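PDB 6K8H: aminotransferase class-III from Sphaerobacter thermophilus DSM 20745, which is a class-III aminotransferase, also named an omega-transaminase, that binds (5-hydroxy-4,6-dimethylpyridin-3-yl)methyl dihydrogen phosphate in a pocket partly built on its large central sheet. Local coordinates for residues R139-R144 with A297-V302; A148-C153 with V219-N224; I250-D255 with L271-D276. All blocks are in the same frame, centred on the assembly; numbering follows the deposited sequence.

Contact 1: residues R139-R144 with A297-V302; sequences RAYTGR and AEVMSV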
# COMPACT_ATOMS: atom_id res chain seq x y z
N ARG B 139 5.93 18.03 3.27
CA ARG B 139 6.00 18.98 2.16
C ARG B 139 4.83 19.97 2.21
O ARG B 139 5.02 21.17 2.00
CB ARG B 139 6.03 18.25 0.82
CG ARG B 139 7.32 17.49 0.51
CD ARG B 139 7.60 17.43 -0.99
NE ARG B 139 8.48 16.32 -1.37
CZ ARG B 139 8.06 15.14 -1.81
NH1 ARG B 139 6.76 14.89 -1.92
NH2 ARG B 139 8.93 14.19 -2.13
N ALA B 140 3.61 19.47 2.47
CA ALA B 140 2.45 20.36 2.48
C ALA B 140 2.50 21.32 3.66
O ALA B 140 2.01 22.45 3.56
CB ALA B 140 1.15 19.55 2.54
N TYR B 141 3.04 20.86 4.78
CA TYR B 141 3.06 21.68 5.98
C TYR B 141 4.11 22.77 5.86
O TYR B 141 3.83 23.95 6.14
CB TYR B 141 3.35 20.79 7.20
CG TYR B 141 3.35 21.58 8.48
CD1 TYR B 141 2.16 22.00 9.06
CD2 TYR B 141 4.54 21.93 9.08
CE1 TYR B 141 2.16 22.76 10.22
CE2 TYR B 141 4.55 22.68 10.24
CZ TYR B 141 3.36 23.09 10.81
OH TYR B 141 3.41 23.83 11.97
N THR B 142 5.31 22.41 5.42
CA THR B 142 6.42 23.36 5.34
C THR B 142 6.49 24.07 4.00
O THR B 142 7.09 25.14 3.92
CB THR B 142 7.75 22.65 5.58
OG1 THR B 142 8.05 21.82 4.45
CG2 THR B 142 7.71 21.81 6.86
N GLY B 143 5.93 23.48 2.94
CA GLY B 143 6.03 24.01 1.60
C GLY B 143 7.32 23.70 0.87
O GLY B 143 7.48 24.12 -0.28
N ARG B 144 8.31 22.96 1.55
CA ARG B 144 9.65 22.76 1.04
C ARG B 144 9.74 21.44 0.27
O ARG B 144 9.00 20.49 0.56
CB ARG B 144 10.67 22.78 2.19
CG ARG B 144 10.59 24.05 3.07
CD ARG B 144 11.54 23.97 4.27
NE ARG B 144 11.35 25.06 5.23
CZ ARG B 144 11.89 25.07 6.45
NH1 ARG B 144 12.63 24.04 6.85
NH2 ARG B 144 11.68 26.09 7.28
N ALA B 297 -1.36 17.31 16.05
CA ALA B 297 -2.50 17.88 15.31
C ALA B 297 -2.06 19.03 14.41
O ALA B 297 -2.60 19.20 13.32
CB ALA B 297 -3.57 18.35 16.29
N GLU B 298 -1.03 19.76 14.83
CA GLU B 298 -0.52 20.88 14.04
C GLU B 298 -0.09 20.42 12.64
O GLU B 298 -0.49 21.00 11.63
CB GLU B 298 0.63 21.56 14.77
CG GLU B 298 1.48 22.50 13.93
CD GLU B 298 0.82 23.85 13.62
OE1 GLU B 298 -0.30 24.10 14.13
OE2 GLU B 298 1.42 24.64 12.86
N VAL B 299 0.73 19.37 12.57
CA VAL B 299 1.21 18.93 11.26
C VAL B 299 0.15 18.10 10.55
O VAL B 299 -0.08 18.26 9.35
CB VAL B 299 2.54 18.16 11.39
CG1 VAL B 299 3.01 17.69 10.03
CG2 VAL B 299 3.60 19.03 12.07
N MET B 300 -0.53 17.21 11.28
CA MET B 300 -1.54 16.38 10.65
C MET B 300 -2.69 17.19 10.07
O MET B 300 -3.45 16.65 9.26
CB MET B 300 -2.06 15.34 11.65
CG MET B 300 -1.01 14.32 12.09
SD MET B 300 -0.63 13.17 10.76
CE MET B 300 -2.21 12.33 10.66
N SER B 301 -2.82 18.47 10.44
CA SER B 301 -3.91 19.30 9.90
C SER B 301 -3.84 19.47 8.38
O SER B 301 -4.85 19.86 7.78
CB SER B 301 -3.92 20.67 10.57
OG SER B 301 -2.74 21.38 10.23
N VAL B 302 -2.70 19.19 7.75
CA VAL B 302 -2.64 19.24 6.28
C VAL B 302 -3.62 18.26 5.65
O VAL B 302 -3.98 18.41 4.48
CB VAL B 302 -1.20 18.98 5.77
CG1 VAL B 302 -0.24 19.98 6.39
CG2 VAL B 302 -0.75 17.54 6.06
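Tyr141, in the last turn of helix 127-142, carries most of its segment's share of the contact with the short helix at 297-300 and the 3-10 turn that follows it. Its CB lies 3.8 Å from Val302 CG1, and the same methyl stays near the plane of the ring at its edge. With CG anti to the backbone N (chi1 -178°), the ring reaches out to the helix at 297-300, where CD1 comes 3.9 Å from Val299 CA. Further out, CE1 passes 3.5 Å from Glu298 O. Over one face, Val299 CG2 sits 4.1 Å from the ring centroid and 6° off the normal, a CH-pi contact almost exactly above the centre. At the tip, Tyr141 OH is hydrogen-bonded to Glu298 OE2 in the ring plane, the carboxylate turned 86° against the ring. One residue earlier in the helix, Ala140 CB meets Val302 CB at 4.0 Å; Ala312 packs on Ala140 and is joined to Val302 by a backbone hydrogen bond. The base and one face of the tyrosine are thus apolar, while its edge at CE1 already passes a carbonyl oxygen and its hydroxyl ends on the carboxylate of exposed Glu298, in a bond of doubtful length.

Contact 2: residues A148-C153 with V219-N224; sequences AKFDGC and VLIDPN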
# COMPACT_ATOMS: atom_id res chain seq x y z
N ALA B 148 15.53 14.70 3.99
CA ALA B 148 16.77 14.09 4.40
C ALA B 148 16.46 12.73 5.00
O ALA B 148 15.46 12.56 5.70
CB ALA B 148 17.51 14.96 5.42
N LYS B 149 17.32 11.76 4.70
CA LYS B 149 17.27 10.44 5.33
C LYS B 149 18.70 9.97 5.57
O LYS B 149 19.65 10.64 5.17
CB LYS B 149 16.51 9.42 4.47
CG LYS B 149 17.13 9.22 3.10
CD LYS B 149 16.60 7.95 2.48
CE LYS B 149 17.19 6.74 3.16
NZ LYS B 149 16.94 5.51 2.35
N PHE B 150 18.86 8.82 6.20
CA PHE B 150 20.17 8.34 6.62
C PHE B 150 20.68 7.22 5.72
O PHE B 150 19.92 6.32 5.33
CB PHE B 150 20.13 7.92 8.10
CG PHE B 150 19.97 9.09 9.03
CD1 PHE B 150 18.72 9.62 9.30
CD2 PHE B 150 21.09 9.72 9.56
CE1 PHE B 150 18.58 10.74 10.12
CE2 PHE B 150 20.96 10.83 10.39
CZ PHE B 150 19.70 11.34 10.67
N ASP B 151 21.97 7.30 5.39
CA ASP B 151 22.63 6.35 4.51
C ASP B 151 22.44 4.91 4.97
O ASP B 151 22.58 4.59 6.16
CB ASP B 151 24.12 6.70 4.46
CG ASP B 151 24.82 6.08 3.28
OD1 ASP B 151 24.17 5.83 2.26
OD2 ASP B 151 26.05 5.86 3.36
N GLY B 152 22.12 4.03 4.02
CA GLY B 152 22.02 2.61 4.30
C GLY B 152 20.75 2.17 5.00
O GLY B 152 20.67 1.02 5.45
N CYS B 153 19.74 3.02 5.07
CA CYS B 153 18.54 2.70 5.82
C CYS B 153 17.34 2.48 4.90
O CYS B 153 17.16 3.19 3.91
CB CYS B 153 18.19 3.82 6.80
SG CYS B 153 19.31 4.02 8.19
N VAL B 219 13.25 15.49 7.99
CA VAL B 219 14.29 14.47 8.22
C VAL B 219 13.58 13.19 8.63
O VAL B 219 12.81 13.18 9.60
CB VAL B 219 15.30 14.89 9.30
CG1 VAL B 219 16.25 13.73 9.59
CG2 VAL B 219 16.07 16.14 8.91
N LEU B 220 13.83 12.10 7.91
CA LEU B 220 13.21 10.81 8.18
C LEU B 220 14.26 9.91 8.82
O LEU B 220 15.36 9.77 8.28
CB LEU B 220 12.67 10.20 6.89
CG LEU B 220 12.25 8.74 6.82
CD1 LEU B 220 10.91 8.56 7.52
CD2 LEU B 220 12.19 8.35 5.35
N ILE B 221 13.94 9.33 9.97
CA ILE B 221 14.93 8.53 10.70
C ILE B 221 14.26 7.31 11.32
O ILE B 221 13.22 7.42 11.97
CB ILE B 221 15.64 9.37 11.78
CG1 ILE B 221 16.69 8.51 12.48
CG2 ILE B 221 14.63 9.99 12.75
CD1 ILE B 221 17.57 9.28 13.45
N ASP B 222 14.87 6.13 11.11
CA ASP B 222 14.52 4.91 11.83
C ASP B 222 15.32 4.88 13.12
O ASP B 222 16.56 4.80 13.06
CB ASP B 222 14.83 3.70 10.95
CG ASP B 222 14.51 2.37 11.61
OD1 ASP B 222 14.51 2.26 12.86
OD2 ASP B 222 14.29 1.40 10.84
N PRO B 223 14.68 4.87 14.31
CA PRO B 223 15.39 4.93 15.59
C PRO B 223 16.36 3.76 15.83
O PRO B 223 17.34 3.96 16.50
CB PRO B 223 14.29 4.93 16.66
CG PRO B 223 13.02 5.26 15.91
CD PRO B 223 13.23 4.77 14.49
N ASN B 224 15.99 2.56 15.38
CA ASN B 224 16.85 1.35 15.55
C ASN B 224 16.88 0.60 14.22
O ASN B 224 16.30 -0.49 14.15
CB ASN B 224 16.33 0.49 16.70
CG ASN B 224 17.37 -0.42 17.31
OD1 ASN B 224 18.51 -0.45 16.86
ND2 ASN B 224 16.97 -1.17 18.33
O HOH W 1 16.64 7.50 7.35
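Ala148 and Val219 face each other in a parallel bridge between strands 146-150 and 216-221, neighbours in the large mixed sheet of the fold-type I domain. Leu220 N donates to Ala148 O over 2.8 Å at 170°, and on one face of the sheet Ala148 CB rests 4.0 Å from Val219 CG2. At Phe150, two residues on, the strands have parted: a water accepts from Phe150 N at 2.8 Å and donates to Leu220 O. Phe150 turns its CG anti to the carbonyl carbon (chi1 -70°), laying the ring across strand 216-221. Phe150 CE1 meets Ile221 CB at 3.6 Å and Val219 CG1 at 3.8 Å, both obliquely, while Leu220 O and the water lie in the ring plane at its edge. Lys149 CG instead sits between the backbone N and carbonyl carbon (chi1 60°), and a bend at chi3 carries Lys149 NZ back to Cys153 O at 2.8 Å, with Val163 O and Ala161 O accepting too. Asp222, of the ligand pocket, follows the end of strand 216-221 and accepts from Asn224 N in an Asx turn. A water satisfies two backbone groups where direct pairing lapses, and three carbonyls probably stabilise the buried lysine charge.

Contact 3: residues I250-D255 with L271-D276; sequences IVLIFD and LGVTPD. With PLR ((5-hydroxy-4,6-dimethylpyridin-3-yl)methyl dihydrogen phosphate), chain D.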
# COMPACT_ATOMS: atom_id res chain seq x y z
N ILE B 250 11.91 22.18 10.35
CA ILE B 250 11.98 20.92 9.61
C ILE B 250 11.20 19.86 10.37
O ILE B 250 11.39 19.69 11.59
CB ILE B 250 13.44 20.48 9.40
CG1 ILE B 250 14.19 21.50 8.56
CG2 ILE B 250 13.50 19.11 8.74
CD1 ILE B 250 15.68 21.32 8.63
N VAL B 251 10.35 19.13 9.66
CA VAL B 251 9.52 18.09 10.26
C VAL B 251 10.39 16.87 10.55
O VAL B 251 11.02 16.32 9.64
CB VAL B 251 8.35 17.73 9.33
CG1 VAL B 251 7.62 16.51 9.84
CG2 VAL B 251 7.41 18.93 9.14
N LEU B 252 10.41 16.43 11.81
CA LEU B 252 11.12 15.22 12.19
C LEU B 252 10.15 14.04 12.14
O LEU B 252 9.16 14.00 12.88
CB LEU B 252 11.75 15.38 13.58
CG LEU B 252 12.53 14.19 14.17
CD1 LEU B 252 13.66 13.69 13.26
CD2 LEU B 252 13.10 14.57 15.54
N ILE B 253 10.43 13.09 11.24
CA ILE B 253 9.61 11.90 11.06
C ILE B 253 10.38 10.69 11.59
O ILE B 253 11.45 10.36 11.08
CB ILE B 253 9.25 11.67 9.58
CG1 ILE B 253 8.54 12.90 8.98
CG2 ILE B 253 8.37 10.44 9.44
CD1 ILE B 253 8.40 12.80 7.50
N PHE B 254 9.80 9.99 12.56
CA PHE B 254 10.31 8.69 12.97
C PHE B 254 9.67 7.60 12.12
O PHE B 254 8.44 7.58 11.96
CB PHE B 254 10.04 8.41 14.45
CG PHE B 254 11.01 9.08 15.38
CD1 PHE B 254 11.85 10.08 14.93
CD2 PHE B 254 11.06 8.71 16.72
CE1 PHE B 254 12.73 10.71 15.79
CE2 PHE B 254 11.95 9.32 17.59
CZ PHE B 254 12.79 10.33 17.12
N ASP B 255 10.49 6.70 11.59
CA ASP B 255 10.00 5.48 10.94
C ASP B 255 10.02 4.38 11.99
O ASP B 255 11.07 3.78 12.25
CB ASP B 255 10.85 5.12 9.73
CG ASP B 255 10.38 3.86 9.01
OD1 ASP B 255 9.53 3.13 9.56
OD2 ASP B 255 10.86 3.59 7.88
N LEU B 271 13.70 6.24 23.87
CA LEU B 271 14.80 7.17 23.66
C LEU B 271 14.48 8.59 24.09
O LEU B 271 15.38 9.45 24.07
CB LEU B 271 15.24 7.17 22.19
CG LEU B 271 15.69 5.81 21.63
CD1 LEU B 271 15.97 5.90 20.14
CD2 LEU B 271 16.92 5.29 22.37
N GLY B 272 13.24 8.87 24.48
CA GLY B 272 12.89 10.16 25.05
C GLY B 272 12.91 11.33 24.10
O GLY B 272 13.31 12.43 24.49
N VAL B 273 12.48 11.13 22.85
CA VAL B 273 12.46 12.20 21.86
C VAL B 273 11.10 12.19 21.16
O VAL B 273 10.60 11.13 20.78
CB VAL B 273 13.60 12.05 20.84
CG1 VAL B 273 13.46 13.06 19.71
CG2 VAL B 273 14.96 12.21 21.53
N THR B 274 10.51 13.39 20.99
CA THR B 274 9.17 13.54 20.45
C THR B 274 9.26 13.96 18.99
O THR B 274 9.54 15.13 18.72
CB THR B 274 8.38 14.59 21.25
OG1 THR B 274 8.46 14.30 22.65
CG2 THR B 274 6.92 14.62 20.81
N PRO B 275 9.00 13.07 18.04
CA PRO B 275 9.02 13.48 16.63
C PRO B 275 7.77 14.27 16.30
O PRO B 275 6.80 14.32 17.07
CB PRO B 275 9.07 12.15 15.86
CG PRO B 275 8.44 11.14 16.81
CD PRO B 275 8.76 11.62 18.21
N ASP B 276 7.80 14.90 15.13
CA ASP B 276 6.61 15.60 14.65
C ASP B 276 5.63 14.63 14.02
O ASP B 276 4.41 14.76 14.19
CB ASP B 276 7.02 16.70 13.67
CG ASP B 276 7.99 17.69 14.31
OD1 ASP B 276 7.59 18.35 15.30
OD2 ASP B 276 9.14 17.78 13.84
N1 PLR D . 9.96 1.15 7.23
C2 PLR D . 10.62 0.18 7.87
C2A PLR D . 11.59 0.55 8.94
C3 PLR D . 10.38 -1.16 7.55
O3 PLR D . 11.06 -2.11 8.23
C4 PLR D . 9.45 -1.49 6.54
C4A PLR D . 9.19 -2.89 6.21
C5 PLR D . 8.77 -0.45 5.90
C6 PLR D . 9.08 0.84 6.26
C5A PLR D . 7.79 -0.72 4.79
O4P PLR D . 6.54 -1.34 5.22
P PLR D . 5.71 -2.24 4.17
O1P PLR D . 5.51 -1.37 2.98
O2P PLR D . 6.57 -3.41 3.86
O3P PLR D . 4.43 -2.62 4.85
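The backbone of strand 251-255 and the loop 271-276 come nearest at Leu252 and Asp276, with their CA atoms 5.2 Å apart and the end-to-end directions of the touching parts 116° apart. Two hydrogen bonds secure that point. Leu252 N donates to the anti lone pair of Asp276 OD2, the one away from the other oxygen, over 2.7 Å at 175°, and Asp276 N returns a more bent bond, 134° at the hydrogen, to Leu252 O. With CG of Asp276 anti to its carbonyl carbon, the carboxylate is brought back over the strand, and Asp276 CB packs 3.9 Å from Val251 CG1. OD2 also forms a salt bridge with Arg242 of helix 235-248, so one oxygen holds the strand and a helix together. Leu252 pairs through its backbone with Leu277, so the loop here turns into strand 277-281, the next strand of the large sheet. The strand order 1-7-6-5-4-2-3, with one antiparallel strand, 291-295, is that of fold-type I PLP-dependent enzymes. Beyond the bonds the contact is apolar. Pro275 lies over one face of the Phe254 ring, its CB 3.8 Å from the centroid and displaced toward the rim, a CH-pi contact; Pro275 CG approaches Phe254 CD2 at 3.6 Å. Val273 CG1 reaches Phe254 CZ from an oblique direction at 3.8 Å. Asp255, next in the strand, belongs to the ligand pocket: its OD2 stands 2.7 Å from N1 of the bound (5-hydroxy-4,6-dimethylpyridin-3-yl)methyl dihydrogen phosphate and is hydrogen-bonded to His155 ND1.

Overall arrangement
Contacts 2 and 3 are buried and meet in one sheet, where strands 216-221 and 251-255 are neighbours. Val219 O and Ile221 O probably accept from Ile253 N and Asp255 N, both at 2.9 Å, and Ile221 CG2 packs on Phe254 CD1. Their centres are about 11 Å apart, and each brings one aspartate of the ligand pocket. Contact 1 lies farther from the chain's centre, about 25 Å, and is only partly buried; there helix 127-142 joins it to contact 3 through Thr142 and Tyr141 on Val251. Chemistry differs accordingly: one direct backbone bond and a water bridge in contact 2, a carboxylate and a backbone N-H both bonded to one strand residue in contact 3, an acid-phenol pair in contact 1.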